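Local coordinates for protein TSC1 N-terminal domain (Chaetomium thermophilum, PDB 7A0M) that probably binds lysosomal phosphoinositides as the N-terminal part of TSC1, recruiting the TSC complex, a GTPase-activating assembly, to lysosomes to regulate mTORC1, at residues T392-T395 / R396-S400. Sequence-based numbering, arbitrary orientation.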
ATOM      1  N   THR B 392       4.655   0.181 -23.034  1.00 64.82           N
ATOM      2  CA  THR B 392       4.858  -0.561 -24.273  1.00 70.35           C
ATOM      3  C   THR B 392       4.134  -1.904 -24.281  1.00 70.46           C
ATOM      4  O   THR B 392       3.577  -2.298 -25.312  1.00 68.66           O
ATOM      5  CB  THR B 392       6.362  -0.766 -24.506  1.00 78.95           C
ATOM      6  OG1 THR B 392       6.932   0.434 -25.046  1.00 78.20           O
ATOM      7  CG2 THR B 392       6.626  -1.922 -25.465  1.00 93.41           C
ATOM      8  N   ASN B 393       4.096  -2.603 -23.149  1.00 70.58           N
ATOM      9  CA  ASN B 393       3.463  -3.915 -23.084  1.00 70.64           C
ATOM     10  C   ASN B 393       1.957  -3.747 -22.912  1.00 75.07           C
ATOM     11  O   ASN B 393       1.504  -3.124 -21.946  1.00 80.62           O
ATOM     12  CB  ASN B 393       4.054  -4.737 -21.939  1.00 68.74           C
ATOM     13  CG  ASN B 393       3.695  -6.210 -22.028  1.00 72.74           C
ATOM     14  OD1 ASN B 393       2.590  -6.574 -22.429  1.00 74.59           O
ATOM     15  ND2 ASN B 393       4.636  -7.067 -21.651  1.00 77.38           N
ATOM     16  N   ILE B 394       1.187  -4.301 -23.848  1.00 69.11           N
ATOM     17  CA  ILE B 394      -0.262  -4.137 -23.879  1.00 74.58           C
ATOM     18  C   ILE B 394      -1.007  -5.419 -23.541  1.00 75.44           C
ATOM     19  O   ILE B 394      -2.244  -5.444 -23.635  1.00 84.36           O
ATOM     20  CB  ILE B 394      -0.731  -3.585 -25.240  1.00 72.76           C
ATOM     21  CG1 ILE B 394      -0.053  -4.331 -26.395  1.00 72.98           C
ATOM     22  CG2 ILE B 394      -0.447  -2.092 -25.335  1.00 74.06           C
ATOM     23  CD1 ILE B 394      -0.782  -5.579 -26.853  1.00 83.60           C
ATOM     24  N   THR B 395      -0.301  -6.488 -23.161  1.00 69.28           N
ATOM     25  CA  THR B 395      -0.964  -7.736 -22.785  1.00 75.11           C
ATOM     26  C   THR B 395      -1.927  -7.551 -21.618  1.00 68.26           C
ATOM     27  O   THR B 395      -2.959  -8.231 -21.557  1.00 75.07           O
ATOM     28  CB  THR B 395       0.076  -8.809 -22.452  1.00 79.83           C
ATOM     29  OG1 THR B 395       1.045  -8.891 -23.506  1.00 82.69           O
ATOM     30  CG2 THR B 395      -0.578 -10.167 -22.226  1.00 86.78           C
ATOM     31  N   ARG B 396      -1.605  -6.652 -20.685  1.00 59.56           N
ATOM     32  CA  ARG B 396      -2.494  -6.363 -19.562  1.00 63.69           C
ATOM     33  C   ARG B 396      -3.925  -6.099 -20.020  1.00 64.34           C
ATOM     34  O   ARG B 396      -4.888  -6.519 -19.367  1.00 71.07           O
ATOM     35  CB  ARG B 396      -1.969  -5.154 -18.788  1.00 52.25           C
ATOM     36  CG  ARG B 396      -0.796  -5.432 -17.866  1.00 65.77           C
ATOM     37  CD  ARG B 396      -0.338  -4.143 -17.202  1.00 69.15           C
ATOM     38  NE  ARG B 396       0.182  -3.190 -18.182  1.00 65.05           N
ATOM     39  CZ  ARG B 396       0.244  -1.876 -17.991  1.00 63.42           C
ATOM     40  NH1 ARG B 396      -0.192  -1.349 -16.855  1.00 70.24           N
ATOM     41  NH2 ARG B 396       0.733  -1.088 -18.937  1.00 58.86           N
ATOM     42  N   TRP B 397      -4.081  -5.403 -21.142  1.00 55.73           N
ATOM     43  CA  TRP B 397      -5.369  -4.897 -21.594  1.00 54.34           C
ATOM     44  C   TRP B 397      -6.101  -5.821 -22.563  1.00 69.48           C
ATOM     45  O   TRP B 397      -7.276  -5.569 -22.853  1.00 76.60           O
ATOM     46  CB  TRP B 397      -5.180  -3.523 -22.245  1.00 55.00           C
ATOM     47  CG  TRP B 397      -4.214  -2.629 -21.504  1.00 68.49           C
ATOM     48  CD1 TRP B 397      -3.096  -2.031 -22.017  1.00 68.98           C
ATOM     49  CD2 TRP B 397      -4.272  -2.246 -20.122  1.00 68.31           C
ATOM     50  NE1 TRP B 397      -2.464  -1.294 -21.045  1.00 69.77           N
ATOM     51  CE2 TRP B 397      -3.164  -1.411 -19.873  1.00 65.73           C
ATOM     52  CE3 TRP B 397      -5.154  -2.528 -19.073  1.00 63.47           C
ATOM     53  CZ2 TRP B 397      -2.916  -0.854 -18.619  1.00 57.97           C
ATOM     54  CZ3 TRP B 397      -4.906  -1.972 -17.830  1.00 65.64           C
ATOM     55  CH2 TRP B 397      -3.796  -1.147 -17.614  1.00 51.07           C
ATOM     56  N   LEU B 398      -5.448  -6.864 -23.083  1.00 72.48           N
ATOM     57  CA  LEU B 398      -6.071  -7.683 -24.122  1.00 83.15           C
ATOM     58  C   LEU B 398      -7.317  -8.404 -23.611  1.00 97.68           C
ATOM     59  O   LEU B 398      -8.405  -8.262 -24.178  1.00 99.36           O
ATOM     60  CB  LEU B 398      -5.058  -8.705 -24.638  1.00 77.62           C
ATOM     61  CG  LEU B 398      -3.872  -8.223 -25.471  1.00 82.38           C
ATOM     62  CD1 LEU B 398      -2.968  -9.396 -25.811  1.00 83.50           C
ATOM     63  CD2 LEU B 398      -4.360  -7.543 -26.732  1.00 86.93           C
ATOM     64  N   LYS B 399      -7.179  -9.181 -22.532  1.00110.58           N
ATOM     65  CA  LYS B 399      -8.307  -9.966 -22.038  1.00119.17           C
ATOM     66  C   LYS B 399      -9.228  -9.178 -21.118  1.00120.23           C
ATOM     67  O   LYS B 399     -10.324  -9.660 -20.815  1.00123.27           O
ATOM     68  CB  LYS B 399      -7.847 -11.235 -21.313  1.00123.05           C
ATOM     69  CG  LYS B 399      -7.129 -12.237 -22.208  1.00125.87           C
ATOM     70  CD  LYS B 399      -6.708 -13.478 -21.437  1.00124.75           C
ATOM     71  CE  LYS B 399      -5.917 -14.433 -22.312  1.00124.90           C
ATOM     72  NZ  LYS B 399      -5.609 -15.698 -21.598  1.00126.01           N
ATOM     73  N   SER B 400      -8.823  -7.997 -20.661  1.00114.43           N
ATOM     74  CA  SER B 400      -9.536  -7.344 -19.575  1.00101.81           C
ATOM     75  C   SER B 400     -10.718  -6.541 -20.104  1.00 89.12           C
ATOM     76  O   SER B 400     -10.639  -5.899 -21.156  1.00 84.52           O
ATOM     77  CB  SER B 400      -8.592  -6.419 -18.807  1.00 97.74           C
ATOM     78  OG  SER B 400      -7.570  -7.157 -18.165  1.00102.16           O
TER
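I394 and W397 meet at a short one-turn helix, residues 395-398, opened by an asparagine cap: W397 N bonds back to I394 O at 3.1 Å, and one step on L398 N reaches T395 O at 3.2 Å. Both donors sit well above the carbonyl planes they address, and neither is on a lone pair. The side chain of N393 supplies the cap. Its OD1 takes T395 N at 3.0 Å, nearly along the C=O axis, and also T395 OG1, which lies in the carbonyl plane on a lone pair. Two donors thus grip one oxygen and hold the amide at the start of the turn, while OG1 is placed for this by standing beside its own backbone N (chi1 -50°).

The turn packs more closely on its inner side, where it meets the rest of this helical domain. There W397 receives R396 CB over the centre of one ring face, 3.9 Å above the plane, and the R396 side chain bends at chi3 (-64°), bringing its guanidinium round so that W397 CZ2 comes over one face, toward the rim. The same group turns its edge toward N393 O, although R396 NH2 is 3.7 Å from N393 O, an approach and not a bond. R396 NH1 bonds to L333 O, and cation-pi contacts with Y334 and Y385 join the turn to neighbouring parts of the domain.

The outer side is looser and faces solvent. I394 and L398, both exposed, cross at an angle and touch through their ends, I394 CD1 lying 4.1 Å from L398 CD2. At the far end of the turn the chain is tied back by a serine: S400 OG donates a hydrogen bond to R396 O at 3.0 Å.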